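Similar to yteR (Bacilus subtilis) (Clostridium acetobutylicum, PDB 4WU0) probably hydrolyses unsaturated rhamnogalacturonan fragments released during pectin breakdown, as a glycoside hydrolase of family GH105. Local coordinates at residues A[175-180]-A[320-325]; A[311-316]-A[346-351]. All coordinates share one frame; numbering follows the deposited sequence.

Contact 1: A[175-180]-A[320-325]; sequences YHAYDE and AGLGGK
With CG of H176 turned anti to its own nitrogen (chi1 -175°), the imidazole extends from 175-180 toward 320-325, where L322, its CG anti to the carbonyl carbon (chi1 -66°), reaches back past it in the opposite direction. The two side chains therefore lie alongside each other, and the CD1 methyl of L322 comes over one face of the imidazole. This is a CH-pi contact: CD1 stands 4.2 Å from the centroid of the H176 ring and 23° from the ring normal, displaced toward the rim. The same methyl also presses on A177, the first residue of strand 177-179, and the 3.2 Å between L322 CD1 and A177 CB is tighter than usual for two carbons. At its far end the ring meets the backbone, with H176 CE1 4.0 Å from G321 CA.

No direct hydrogen bond joins the segments. Instead, a water in the plane of the imidazole lies 2.8 Å from H176 NE2 and donates a hydrogen bond of 2.8 Å to A320 O. The other ring nitrogen, ND1, is hydrogen-bonded to the hydroxyl of Y335, so both nitrogens have partners, which should restrict rotation of the ring. The ring of W198 also meets the imidazole. Beyond L322, R328 binds the carbonyl oxygens of L322 and G323. The contact thus packs the loop between strand 311-317 and helix 332-337 against the start of strand 177-179 and the residue before it; this strand pairs with 126-128 in a two-stranded antiparallel sheet beside the helical body of this GH88-family (six-hairpin clan) fold.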
loop_
_atom_site.group_PDB
_atom_site.type_symbol
_atom_site.label_atom_id
_atom_site.label_comp_id
_atom_site.label_asym_id
_atom_site.label_seq_id
_atom_site.Cartn_x
_atom_site.Cartn_y
_atom_site.Cartn_z
ATOM N N TYR A 175 9.177 -0.568 -12.169
ATOM C CA TYR A 175 8.085 -1.182 -12.897
ATOM C C TYR A 175 7.177 -1.952 -11.951
ATOM O O TYR A 175 7.589 -2.392 -10.885
ATOM C CB TYR A 175 8.625 -2.125 -13.967
ATOM C CG TYR A 175 9.425 -1.442 -15.031
ATOM C CD1 TYR A 175 8.811 -0.893 -16.139
ATOM C CD2 TYR A 175 10.803 -1.340 -14.927
ATOM C CE1 TYR A 175 9.556 -0.254 -17.124
ATOM C CE2 TYR A 175 11.539 -0.696 -15.898
ATOM C CZ TYR A 175 10.906 -0.160 -16.985
ATOM O OH TYR A 175 11.642 0.467 -17.961
ATOM N N HIS A 176 5.937 -2.146 -12.379
ATOM C CA HIS A 176 4.907 -2.794 -11.576
ATOM C C HIS A 176 5.323 -4.218 -11.137
ATOM O O HIS A 176 5.188 -4.581 -9.972
ATOM C CB HIS A 176 3.635 -2.832 -12.413
ATOM C CG HIS A 176 2.423 -3.369 -11.714
ATOM N ND1 HIS A 176 1.193 -3.420 -12.336
ATOM C CD2 HIS A 176 2.239 -3.884 -10.478
ATOM C CE1 HIS A 176 0.309 -3.949 -11.514
ATOM N NE2 HIS A 176 0.910 -4.219 -10.374
ATOM N N ALA A 177 5.863 -5.001 -12.066
ATOM C CA ALA A 177 6.160 -6.401 -11.789
ATOM C C ALA A 177 7.345 -6.933 -12.577
ATOM O O ALA A 177 7.766 -6.359 -13.598
ATOM C CB ALA A 177 4.934 -7.262 -12.086
ATOM N N TYR A 178 7.825 -8.081 -12.099
ATOM C CA TYR A 178 9.024 -8.758 -12.574
ATOM C C TYR A 178 8.743 -10.257 -12.558
ATOM O O TYR A 178 8.237 -10.767 -11.563
ATOM C CB TYR A 178 10.179 -8.436 -11.618
ATOM C CG TYR A 178 11.429 -9.256 -11.767
ATOM C CD1 TYR A 178 12.182 -9.219 -12.929
ATOM C CD2 TYR A 178 11.878 -10.054 -10.721
ATOM C CE1 TYR A 178 13.346 -9.971 -13.055
ATOM C CE2 TYR A 178 13.043 -10.798 -10.836
ATOM C CZ TYR A 178 13.772 -10.746 -12.000
ATOM O OH TYR A 178 14.933 -11.493 -12.102
ATOM N N ASP A 179 9.055 -10.949 -13.653
ATOM C CA ASP A 179 8.978 -12.402 -13.720
ATOM C C ASP A 179 10.397 -12.948 -13.867
ATOM O O ASP A 179 10.998 -12.872 -14.932
ATOM C CB ASP A 179 8.149 -12.861 -14.916
ATOM C CG ASP A 179 7.976 -14.363 -14.963
ATOM O OD1 ASP A 179 8.548 -15.068 -14.113
ATOM O OD2 ASP A 179 7.278 -14.851 -15.864
ATOM N N GLU A 180 10.921 -13.503 -12.790
ATOM C CA GLU A 180 12.283 -14.031 -12.772
ATOM C C GLU A 180 12.488 -15.103 -13.842
ATOM O O GLU A 180 13.593 -15.278 -14.359
ATOM C CB GLU A 180 12.531 -14.607 -11.379
ATOM C CG GLU A 180 13.778 -15.359 -11.178
ATOM C CD GLU A 180 13.992 -15.605 -9.715
ATOM O OE1 GLU A 180 13.552 -16.668 -9.204
ATOM O OE2 GLU A 180 14.560 -14.697 -9.082
ATOM N N ALA A 320 -5.806 -3.310 -10.991
ATOM C CA ALA A 320 -4.901 -3.611 -12.094
ATOM C C ALA A 320 -3.994 -4.745 -11.653
ATOM O O ALA A 320 -3.730 -4.922 -10.454
ATOM C CB ALA A 320 -4.073 -2.423 -12.481
ATOM N N GLY A 321 -3.534 -5.512 -12.631
ATOM C CA GLY A 321 -2.597 -6.586 -12.403
ATOM C C GLY A 321 -2.070 -7.106 -13.723
ATOM O O GLY A 321 -2.372 -6.553 -14.777
ATOM N N LEU A 322 -1.263 -8.167 -13.665
ATOM C CA LEU A 322 -0.630 -8.724 -14.836
ATOM C C LEU A 322 -1.020 -10.194 -14.983
ATOM O O LEU A 322 -1.264 -10.891 -13.993
ATOM C CB LEU A 322 0.893 -8.556 -14.734
ATOM C CG LEU A 322 1.206 -7.054 -14.787
ATOM C CD1 LEU A 322 2.501 -6.703 -14.140
ATOM C CD2 LEU A 322 1.191 -6.586 -16.233
ATOM N N GLY A 323 -1.061 -10.656 -16.220
ATOM C CA GLY A 323 -1.363 -12.048 -16.506
ATOM C C GLY A 323 -2.719 -12.444 -15.963
ATOM O O GLY A 323 -3.672 -11.678 -16.048
ATOM N N GLY A 324 -2.808 -13.645 -15.399
ATOM C CA GLY A 324 -4.064 -14.151 -14.878
ATOM C C GLY A 324 -4.994 -14.633 -15.983
ATOM O O GLY A 324 -4.588 -14.760 -17.136
ATOM N N LYS A 325 -6.252 -14.879 -15.623
ATOM C CA LYS A 325 -7.196 -15.508 -16.539
ATOM C C LYS A 325 -7.441 -14.638 -17.773
ATOM O O LYS A 325 -7.671 -15.167 -18.865
ATOM C CB LYS A 325 -8.520 -15.821 -15.828
ATOM C CG LYS A 325 -9.358 -14.598 -15.459
ATOM C CD LYS A 325 -10.779 -14.994 -15.058
ATOM C CE LYS A 325 -11.704 -13.778 -14.962
ATOM N NZ LYS A 325 -13.138 -14.189 -14.910
HETATM O O HOH W 1 -1.362 -5.211 -8.979
#

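Contact 2: A[311-316]-A[346-351]; sequences INLNKI and KGLGPF
L313 and I316 pack against the first turns of helix 345-360, which crosses the middle strand of a small three-stranded antiparallel sheet (303-305, 311-317, 340-341) in this predominantly helical six-hairpin glycosidase fold. The axes of strand 311-313 and helix 346-351 pass 9.6 Å apart, and side chains on backbone make much of the contact.

L313 carries most of it. Its CG is anti to the backbone N (chi1 -178°), and chi2, 67° to CD1, leaves CD2 extended away from CA and against the helix, where it lies 3.9 Å from F351 CB. Nearer the strand, L313 CB is 4.1 Å from L348 CD2, so L348 and F351 meet different parts of one leucine. The F351 side chain also touches I303 of the neighbouring strand, helix 288-302 and M8 of helix 4-14; L348 also touches M8.

I316 meets the helix at G347. CG1 lies beside its backbone N and CG2 beside its carbonyl carbon (CG1 chi1 -56°), which turns both branches to the glycine, CG2 directly and CG1 through its terminal CD1: CG2 is 4.0 Å from G347 N and CD1 4.1 Å from G347 CA. G347 has no side chain on the face it turns to the strand, and I316 packs directly on its backbone. The carbonyl of G347 accepts the helical hydrogen bond from F351 N (3.0 Å), while the methyl L313 CD2 rests 3.4 Å from that same oxygen, G347 O.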
loop_
_atom_site.group_PDB
_atom_site.type_symbol
_atom_site.label_atom_id
_atom_site.label_comp_id
_atom_site.label_asym_id
_atom_site.label_seq_id
_atom_site.Cartn_x
_atom_site.Cartn_y
_atom_site.Cartn_z
ATOM N N ILE A 311 -18.142 13.660 2.013
ATOM C CA ILE A 311 -17.264 13.769 0.846
ATOM C C ILE A 311 -17.078 12.446 0.121
ATOM O O ILE A 311 -17.084 11.369 0.737
ATOM C CB ILE A 311 -15.864 14.347 1.197
ATOM C CG1 ILE A 311 -15.214 13.544 2.328
ATOM C CG2 ILE A 311 -15.990 15.845 1.536
ATOM C CD1 ILE A 311 -13.858 14.035 2.729
ATOM N N ASN A 312 -16.914 12.549 -1.195
ATOM C CA ASN A 312 -16.491 11.443 -2.050
ATOM C C ASN A 312 -15.052 11.597 -2.463
ATOM O O ASN A 312 -14.570 12.698 -2.680
ATOM C CB ASN A 312 -17.292 11.411 -3.357
ATOM C CG ASN A 312 -18.731 11.040 -3.169
ATOM O OD1 ASN A 312 -19.139 10.481 -2.143
ATOM N ND2 ASN A 312 -19.528 11.351 -4.182
ATOM N N LEU A 313 -14.353 10.477 -2.556
ATOM C CA LEU A 313 -13.043 10.448 -3.190
ATOM C C LEU A 313 -13.197 9.835 -4.577
ATOM O O LEU A 313 -13.641 8.713 -4.719
ATOM C CB LEU A 313 -12.054 9.628 -2.370
ATOM C CG LEU A 313 -10.617 9.558 -2.903
ATOM C CD1 LEU A 313 -9.922 10.884 -2.833
ATOM C CD2 LEU A 313 -9.818 8.512 -2.128
ATOM N N ASN A 314 -12.820 10.597 -5.593
ATOM C CA ASN A 314 -13.002 10.188 -6.976
ATOM C C ASN A 314 -11.690 9.798 -7.651
ATOM O O ASN A 314 -10.616 10.101 -7.146
ATOM C CB ASN A 314 -13.591 11.379 -7.742
ATOM C CG ASN A 314 -14.940 11.846 -7.193
ATOM O OD1 ASN A 314 -15.089 12.972 -6.692
ATOM N ND2 ASN A 314 -15.930 11.024 -7.361
ATOM N N LYS A 315 -11.814 9.181 -8.823
ATOM C CA LYS A 315 -10.719 8.918 -9.759
ATOM C C LYS A 315 -9.739 7.875 -9.259
ATOM O O LYS A 315 -8.513 8.017 -9.407
ATOM C CB LYS A 315 -9.983 10.202 -10.140
ATOM C CG LYS A 315 -10.887 11.402 -10.466
ATOM C CD LYS A 315 -11.874 11.101 -11.602
ATOM C CE LYS A 315 -12.716 12.337 -11.901
ATOM N NZ LYS A 315 -13.664 12.119 -13.027
ATOM N N ILE A 316 -10.295 6.784 -8.749
ATOM C CA ILE A 316 -9.480 5.697 -8.222
ATOM C C ILE A 316 -9.482 4.528 -9.205
ATOM O O ILE A 316 -10.520 4.065 -9.628
ATOM C CB ILE A 316 -10.028 5.219 -6.871
ATOM C CG1 ILE A 316 -10.130 6.379 -5.869
ATOM C CG2 ILE A 316 -9.197 4.075 -6.349
ATOM C CD1 ILE A 316 -11.105 6.090 -4.764
ATOM N N LYS A 346 -9.110 1.059 -1.853
ATOM C CA LYS A 346 -7.717 1.170 -2.268
ATOM C C LYS A 346 -7.265 2.639 -2.342
ATOM O O LYS A 346 -6.082 2.931 -2.177
ATOM C CB LYS A 346 -7.495 0.485 -3.606
ATOM C CG LYS A 346 -7.661 -1.026 -3.577
ATOM C CD LYS A 346 -7.604 -1.610 -4.978
ATOM C CE LYS A 346 -8.340 -2.934 -5.088
ATOM N NZ LYS A 346 -9.774 -2.726 -5.294
ATOM N N GLY A 347 -8.211 3.554 -2.547
ATOM C CA GLY A 347 -7.931 4.986 -2.474
ATOM C C GLY A 347 -8.260 5.615 -1.124
ATOM O O GLY A 347 -7.544 6.493 -0.650
ATOM N N LEU A 348 -9.358 5.170 -0.509
ATOM C CA LEU A 348 -9.810 5.771 0.745
ATOM C C LEU A 348 -8.777 5.633 1.849
ATOM O O LEU A 348 -8.526 6.564 2.599
ATOM C CB LEU A 348 -11.131 5.145 1.212
ATOM C CG LEU A 348 -12.345 5.398 0.333
ATOM C CD1 LEU A 348 -13.485 4.450 0.675
ATOM C CD2 LEU A 348 -12.819 6.813 0.466
ATOM N N GLY A 349 -8.217 4.452 1.998
ATOM C CA GLY A 349 -7.232 4.233 3.047
ATOM C C GLY A 349 -6.040 5.160 2.943
ATOM O O GLY A 349 -5.689 5.839 3.904
ATOM N N PRO A 350 -5.382 5.178 1.774
ATOM C CA PRO A 350 -4.243 6.085 1.606
ATOM C C PRO A 350 -4.625 7.542 1.785
ATOM O O PRO A 350 -3.832 8.314 2.314
ATOM C CB PRO A 350 -3.785 5.796 0.167
ATOM C CG PRO A 350 -4.140 4.348 -0.014
ATOM C CD PRO A 350 -5.447 4.171 0.692
ATOM N N PHE A 351 -5.819 7.929 1.358
ATOM C CA PHE A 351 -6.250 9.314 1.575
ATOM C C PHE A 351 -6.397 9.634 3.071
ATOM O O PHE A 351 -5.967 10.688 3.542
ATOM C CB PHE A 351 -7.539 9.651 0.824
ATOM C CG PHE A 351 -7.964 11.071 1.042
ATOM C CD1 PHE A 351 -7.360 12.086 0.344
ATOM C CD2 PHE A 351 -8.896 11.396 2.014
ATOM C CE1 PHE A 351 -7.704 13.427 0.588
ATOM C CE2 PHE A 351 -9.250 12.717 2.238
ATOM C CZ PHE A 351 -8.635 13.731 1.513
#

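Overall arrangement
From the N terminus, the chain passes through helices and strand 126-128, then helix 152-166, before reaching 175-180, the first segment of contact 1. Further helices ending with 288-302 and then strand 303-305 lead to 311-316, which opens contact 2. The following loop, 320-325, returns to strand 177-179 and closes contact 1 around the 139 intervening residues. After helix 332-337 and strand 340-341, the last helix, 345-360, closes contact 2 over a span of 29 residues. The segments alternate, so the two closures cross rather than nest. Their centres are 24 Å apart: contact 1 ties a loop to the 126-128/177-179 sheet, whereas contact 2 joins the three-stranded sheet to the C-terminal helix.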